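Local coordinates for protein NALP (Neisseria meningitidis, PDB 1UYN) that forms the outer-membrane translocator domain of a protease-carrying autotransporter, a hydrophilic barrel pore through which the passenger domain reaches the bacterial surface, at residues S288-S292 against K293-N297; A22-Q25 against G26-K30. All coordinates share one frame; numbering follows the deposited sequence.

Contact 1. Residues S288-S292 against K293-N297; sequences SYAGS and KQYGN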
ATOM      1  N   SER A 288      11.214  -0.732   4.845  1.00 21.32           N
ATOM      2  CA  SER A 288      10.826   0.665   4.682  1.00 21.17           C
ATOM      3  C   SER A 288      10.275   1.208   6.016  1.00 21.11           C
ATOM      4  O   SER A 288       9.502   0.533   6.699  1.00 20.23           O
ATOM      5  CB  SER A 288       9.694   0.753   3.653  1.00 21.42           C
ATOM      6  OG  SER A 288       9.800   1.964   2.928  1.00 23.77           O
ATOM      7  N   TYR A 289      10.646   2.429   6.379  1.00 21.29           N
ATOM      8  CA  TYR A 289       9.988   3.136   7.466  1.00 21.13           C
ATOM      9  C   TYR A 289       9.352   4.439   6.985  1.00 20.96           C
ATOM     10  O   TYR A 289      10.050   5.270   6.434  1.00 21.97           O
ATOM     11  CB  TYR A 289      11.037   3.483   8.526  1.00 21.25           C
ATOM     12  CG  TYR A 289      10.429   4.228   9.674  1.00 19.94           C
ATOM     13  CD1 TYR A 289       9.586   3.567  10.585  1.00 19.01           C
ATOM     14  CD2 TYR A 289      10.653   5.591   9.832  1.00 19.43           C
ATOM     15  CE1 TYR A 289       8.992   4.240  11.647  1.00 17.81           C
ATOM     16  CE2 TYR A 289      10.055   6.297  10.896  1.00 18.64           C
ATOM     17  CZ  TYR A 289       9.244   5.608  11.798  1.00 17.90           C
ATOM     18  OH  TYR A 289       8.686   6.295  12.836  1.00 16.55           O
ATOM     19  N   ALA A 290       8.072   4.658   7.244  1.00 20.50           N
ATOM     20  CA  ALA A 290       7.424   5.955   7.001  1.00 19.88           C
ATOM     21  C   ALA A 290       7.205   6.723   8.311  1.00 20.05           C
ATOM     22  O   ALA A 290       6.703   6.137   9.273  1.00 19.38           O
ATOM     23  CB  ALA A 290       6.124   5.754   6.352  1.00 19.53           C
ATOM     24  N   GLY A 291       7.552   8.020   8.335  1.00 19.87           N
ATOM     25  CA  GLY A 291       7.284   8.888   9.482  1.00 20.57           C
ATOM     26  C   GLY A 291       6.712  10.275   9.198  1.00 21.14           C
ATOM     27  O   GLY A 291       7.125  10.984   8.309  1.00 20.10           O
ATOM     28  N   SER A 292       5.706  10.659   9.951  1.00 23.22           N
ATOM     29  CA  SER A 292       5.440  12.092  10.173  1.00 24.54           C
ATOM     30  C   SER A 292       5.227  12.269  11.640  1.00 25.74           C
ATOM     31  O   SER A 292       5.269  11.301  12.374  1.00 25.84           O
ATOM     32  CB  SER A 292       4.192  12.547   9.437  1.00 24.88           C
ATOM     33  OG  SER A 292       3.061  11.873   9.930  1.00 24.96           O
ATOM     34  N   LYS A 293       4.999  13.501  12.086  1.00 27.79           N
ATOM     35  CA  LYS A 293       4.582  13.721  13.465  1.00 28.25           C
ATOM     36  C   LYS A 293       3.321  12.885  13.616  1.00 28.41           C
ATOM     37  O   LYS A 293       2.460  12.854  12.724  1.00 28.40           O
ATOM     38  CB  LYS A 293       4.347  15.209  13.787  1.00 28.91           C
ATOM     39  CG  LYS A 293       3.014  15.812  13.278  1.00 30.57           C
ATOM     40  CD  LYS A 293       2.693  17.130  14.011  1.00 33.71           C
ATOM     41  CE  LYS A 293       1.711  16.953  15.201  1.00 33.94           C
ATOM     42  NZ  LYS A 293       1.943  18.012  16.247  1.00 34.04           N
ATOM     43  N   GLN A 294       3.285  12.144  14.720  1.00 28.48           N
ATOM     44  CA  GLN A 294       2.182  11.264  15.092  1.00 28.25           C
ATOM     45  C   GLN A 294       1.937  10.129  14.120  1.00 27.08           C
ATOM     46  O   GLN A 294       0.848   9.544  14.082  1.00 27.86           O
ATOM     47  CB  GLN A 294       0.914  12.088  15.311  1.00 28.86           C
ATOM     48  CG  GLN A 294       0.840  12.738  16.712  1.00 30.79           C
ATOM     49  CD  GLN A 294      -0.500  13.419  16.918  1.00 33.49           C
ATOM     50  OE1 GLN A 294      -1.076  13.384  18.023  1.00 35.92           O
ATOM     51  NE2 GLN A 294      -1.027  14.007  15.837  1.00 34.05           N
ATOM     52  N   TYR A 295       2.941   9.781  13.336  1.00 25.49           N
ATOM     53  CA  TYR A 295       2.782   8.619  12.454  1.00 24.26           C
ATOM     54  C   TYR A 295       4.115   7.930  12.312  1.00 23.14           C
ATOM     55  O   TYR A 295       5.141   8.565  12.200  1.00 23.55           O
ATOM     56  CB  TYR A 295       2.152   9.005  11.086  1.00 24.02           C
ATOM     57  CG  TYR A 295       2.032   7.863  10.095  1.00 22.22           C
ATOM     58  CD1 TYR A 295       3.160   7.352   9.455  1.00 20.28           C
ATOM     59  CD2 TYR A 295       0.806   7.293   9.799  1.00 21.11           C
ATOM     60  CE1 TYR A 295       3.077   6.338   8.573  1.00 18.50           C
ATOM     61  CE2 TYR A 295       0.703   6.221   8.898  1.00 18.88           C
ATOM     62  CZ  TYR A 295       1.853   5.759   8.291  1.00 18.58           C
ATOM     63  OH  TYR A 295       1.829   4.721   7.397  1.00 13.75           O
ATOM     64  N   GLY A 296       4.083   6.611  12.345  1.00 22.35           N
ATOM     65  CA  GLY A 296       5.263   5.804  12.110  1.00 21.61           C
ATOM     66  C   GLY A 296       4.853   4.414  11.698  1.00 20.91           C
ATOM     67  O   GLY A 296       4.075   3.794  12.377  1.00 20.67           O
ATOM     68  N   ASN A 297       5.384   3.920  10.594  1.00 20.78           N
ATOM     69  CA  ASN A 297       5.031   2.612  10.081  1.00 20.23           C
ATOM     70  C   ASN A 297       6.239   1.871   9.612  1.00 19.66           C
ATOM     71  O   ASN A 297       6.969   2.390   8.828  1.00 20.40           O
ATOM     72  CB  ASN A 297       4.062   2.752   8.903  1.00 20.09           C
ATOM     73  CG  ASN A 297       3.418   1.424   8.527  1.00 20.99           C
ATOM     74  OD1 ASN A 297       2.532   0.911   9.265  1.00 24.60           O
ATOM     75  ND2 ASN A 297       3.869   0.833   7.407  1.00 17.76           N
TER

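Contact 2. Residues A22-Q25 against G26-K30; sequences ADMQ and GRRLK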
ATOM      1  N   ALA A  22      -6.636   2.050   3.780  1.00 21.54           N
ATOM      2  CA  ALA A  22      -6.165   2.925   2.686  1.00 21.45           C
ATOM      3  C   ALA A  22      -4.655   3.157   2.674  1.00 21.18           C
ATOM      4  O   ALA A  22      -4.021   3.279   1.615  1.00 20.47           O
ATOM      5  CB  ALA A  22      -6.876   4.292   2.735  1.00 21.03           C
ATOM      6  N   ASP A  23      -4.101   3.282   3.871  1.00 21.47           N
ATOM      7  CA  ASP A  23      -2.697   3.626   4.058  1.00 20.72           C
ATOM      8  C   ASP A  23      -1.881   2.404   3.680  1.00 21.08           C
ATOM      9  O   ASP A  23      -0.903   2.507   2.955  1.00 22.10           O
ATOM     10  CB  ASP A  23      -2.495   4.001   5.501  1.00 20.29           C
ATOM     11  CG  ASP A  23      -1.118   4.489   5.789  1.00 19.20           C
ATOM     12  OD1 ASP A  23      -0.801   5.621   5.402  1.00 19.96           O
ATOM     13  OD2 ASP A  23      -0.306   3.841   6.454  1.00 17.25           O
ATOM     14  N   MET A  24      -2.321   1.235   4.128  1.00 21.20           N
ATOM     15  CA  MET A  24      -1.691  -0.013   3.732  1.00 21.28           C
ATOM     16  C   MET A  24      -1.768  -0.248   2.260  1.00 20.13           C
ATOM     17  O   MET A  24      -0.803  -0.719   1.678  1.00 20.42           O
ATOM     18  CB  MET A  24      -2.289  -1.211   4.471  1.00 22.12           C
ATOM     19  CG  MET A  24      -1.433  -1.628   5.674  1.00 26.25           C
ATOM     20  SD  MET A  24      -2.298  -2.604   6.868  1.00 33.76           S
ATOM     21  CE  MET A  24      -1.632  -1.933   8.341  1.00 37.88           C
ATOM     22  N   GLN A  25      -2.917   0.057   1.675  1.00 20.29           N
ATOM     23  CA  GLN A  25      -3.175  -0.069   0.246  1.00 20.33           C
ATOM     24  C   GLN A  25      -2.234   0.771  -0.602  1.00 21.05           C
ATOM     25  O   GLN A  25      -1.890   0.366  -1.694  1.00 23.09           O
ATOM     26  CB  GLN A  25      -4.601   0.333  -0.091  1.00 20.00           C
ATOM     27  CG  GLN A  25      -5.076  -0.170  -1.420  1.00 20.01           C
ATOM     28  CD  GLN A  25      -5.585  -1.612  -1.383  1.00 21.64           C
ATOM     29  OE1 GLN A  25      -5.118  -2.418  -0.577  1.00 24.08           O
ATOM     30  NE2 GLN A  25      -6.512  -1.955  -2.302  1.00 24.86           N
ATOM     31  N   GLY A  26      -1.793   1.925  -0.126  1.00 21.01           N
ATOM     32  CA  GLY A  26      -0.863   2.720  -0.898  1.00 20.81           C
ATOM     33  C   GLY A  26       0.481   2.018  -1.040  1.00 21.36           C
ATOM     34  O   GLY A  26       1.201   2.187  -2.044  1.00 22.02           O
ATOM     35  N   ARG A  27       0.879   1.282  -0.016  1.00 21.41           N
ATOM     36  CA  ARG A  27       2.138   0.576  -0.111  1.00 22.21           C
ATOM     37  C   ARG A  27       1.963  -0.658  -0.990  1.00 22.59           C
ATOM     38  O   ARG A  27       2.884  -1.001  -1.750  1.00 22.61           O
ATOM     39  CB  ARG A  27       2.679   0.198   1.255  1.00 22.66           C
ATOM     40  CG  ARG A  27       3.086   1.407   2.107  1.00 22.89           C
ATOM     41  CD  ARG A  27       3.698   0.981   3.401  1.00 23.72           C
ATOM     42  NE  ARG A  27       2.643   0.615   4.319  1.00 25.54           N
ATOM     43  CZ  ARG A  27       1.943   1.505   4.990  1.00 29.31           C
ATOM     44  NH1 ARG A  27       2.202   2.808   4.845  1.00 30.93           N
ATOM     45  NH2 ARG A  27       0.986   1.105   5.815  1.00 30.00           N
ATOM     46  N   ARG A  28       0.795  -1.302  -0.923  1.00 21.72           N
ATOM     47  CA  ARG A  28       0.557  -2.452  -1.791  1.00 21.67           C
ATOM     48  C   ARG A  28       0.723  -2.049  -3.236  1.00 21.42           C
ATOM     49  O   ARG A  28       1.301  -2.791  -4.022  1.00 20.90           O
ATOM     50  CB  ARG A  28      -0.837  -3.066  -1.584  1.00 21.41           C
ATOM     51  CG  ARG A  28      -0.976  -3.668  -0.228  1.00 22.69           C
ATOM     52  CD  ARG A  28      -2.334  -4.214   0.078  1.00 25.71           C
ATOM     53  NE  ARG A  28      -2.441  -4.651   1.485  1.00 25.42           N
ATOM     54  CZ  ARG A  28      -3.234  -4.088   2.398  1.00 25.15           C
ATOM     55  NH1 ARG A  28      -4.000  -3.022   2.108  1.00 27.65           N
ATOM     56  NH2 ARG A  28      -3.247  -4.573   3.627  1.00 23.40           N
ATOM     57  N   LEU A  29       0.208  -0.877  -3.584  1.00 21.88           N
ATOM     58  CA  LEU A  29       0.343  -0.359  -4.937  1.00 22.37           C
ATOM     59  C   LEU A  29       1.828  -0.041  -5.278  1.00 22.98           C
ATOM     60  O   LEU A  29       2.287  -0.266  -6.410  1.00 22.08           O
ATOM     61  CB  LEU A  29      -0.520   0.886  -5.099  1.00 22.45           C
ATOM     62  CG  LEU A  29      -0.647   1.339  -6.561  1.00 22.20           C
ATOM     63  CD1 LEU A  29      -1.550   0.392  -7.374  1.00 22.78           C
ATOM     64  CD2 LEU A  29      -1.104   2.747  -6.665  1.00 18.51           C
ATOM     65  N   LYS A  30       2.565   0.488  -4.300  1.00 23.59           N
ATOM     66  CA  LYS A  30       3.985   0.793  -4.485  1.00 24.26           C
ATOM     67  C   LYS A  30       4.696  -0.466  -4.939  1.00 23.01           C
ATOM     68  O   LYS A  30       5.506  -0.434  -5.842  1.00 23.58           O
ATOM     69  CB  LYS A  30       4.626   1.288  -3.176  1.00 25.26           C
ATOM     70  CG  LYS A  30       5.135   2.752  -3.152  1.00 29.65           C
ATOM     71  CD  LYS A  30       4.982   3.420  -1.682  1.00 35.59           C
ATOM     72  CE  LYS A  30       3.918   4.565  -1.623  1.00 36.92           C
ATOM     73  NZ  LYS A  30       3.065   4.607  -0.334  1.00 39.64           N
TER

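Contact 1. Residues S288-S292 against K293-N297
Ala290 pairs with Asn297 in the beta hairpin formed by the last two strands of the autotransporter barrel, and a type II turn from Ser292 to Tyr295 reverses the chain. The backbone bonds come in two pairs. Ala290 N reaches Asn297 O at 3.0 Å, and Asn297 N returns to Ala290 O at 2.9 Å. Nearer the turn, Ser292 N binds Tyr295 O at 3.1 Å and Tyr295 N binds Ser292 O at 2.9 Å; here each donor nitrogen stands well above the carbonyl plane of its acceptor, consistent with the closeness of the turn. Between the two pairs, Gly291 and Gly296 face each other as a non-hydrogen-bonded pair.

On the face carrying Ala290, Ser292, Tyr295 and Asn297, which looks into the barrel, apolar contact is made by Ala290 CB, 3.8 Å from Tyr295 CE1. The Tyr295 ring runs back along the neighbouring strand, its CG anti to the backbone N (chi1 177°), and brings its edge to Ala290 O. Its hydroxyl hydrogen-bonds to Asp23 and Arg27 of the helix inside the pore, while Trp56 meets the ring edge-to-face; Asn297 ND2 is taken up by Asp52.

On the opposite face, Tyr289 reaches diagonally across to the partner strand. Its CD1 lies 3.4 Å from Asn297 O, and its OH comes to 3.5 Å from Gly296 CA, where a glycine presents no side chain to the phenol.

At the turn, Ser292 places OG between its backbone N and carbonyl carbon (chi1 63°), folding the hydroxyl over the reversing chain. There OG donates to Lys293 O at 3.0 Å, approaching from above that carbonyl's plane, and also packs on Tyr295 CB.

Contact 2. Residues A22-Q25 against G26-K30
Ala22 to Lys30 form continuous alpha-helix, in which Gly26 N binds Ala22 O, Arg28 N binds Met24 O and Leu29 N binds Gln25 O, each at 3.1 Å, the first bent and the other two straighter.

One turn apart, Asp23 and Arg27 form a salt bridge. The guanidinium comes end-on, with NH2 3.1 Å and NH1 3.2 Å from the same atom, Asp23 OD2. That oxygen lies close to the guanidinium plane, yet both nitrogens meet it from one face of the carboxylate, the two planes being turned 67° apart. Arg27 curls back to this position through its bend at chi3 (-80°), which also brings a guanidinium face over Asp23 O. The pair has further partners on the wall: Arg266 forms a salt bridge to Asp23 OD1, the Tyr295 hydroxyl bonds to OD2, and Asp52 forms a salt bridge to Arg27 NE. Such shared charges would be expected to hold Asp23 ionised.

Arg28 takes a different course, its chain extended from CG to NE beside Met24 and Gln25. Its NH1 donates to Gln25 OE1 at 3.0 Å, with amide and guanidinium planes nearly perpendicular (78°). One face of the guanidinium lies over Met24, whose CB is 3.4 Å from Arg28 NH1. Met24 CG also touches Arg27 NH2, at 3.7 Å, so the methionine chain runs between both arginines. Outside the helix, Thr69 takes Arg28 NE and Ser108 takes Gln25 NE2, tying these groups to the barrel wall.

Helical i to i+4 and i to i+3 side-chain pairs thus combine with bonds to the wall, an arrangement belonging to the polar lumen-filling helix that plugs the pore of an autotransporter translocator domain.

In the fold
Following the chain from its N terminus, contact 2 comes first: it lies within the helix 12-34, which threads the lumen, linking residues about one turn apart over some two and a half turns, and closes no loop. The chain then builds the barrel strand by strand, from 43-57 onward. Contact 1 arrives near the end and closes the hairpin between strands 281-292 and 295-307. The two are in series along the sequence, neither enclosing nor crossing the other, yet their centres lie about 14 Å apart because the helix passes beside this part of the wall. Tyr295 and Asn297 meet Asp23 and Arg27, joining the plugging helix to the C-terminal hairpin of the twelve-stranded barrel.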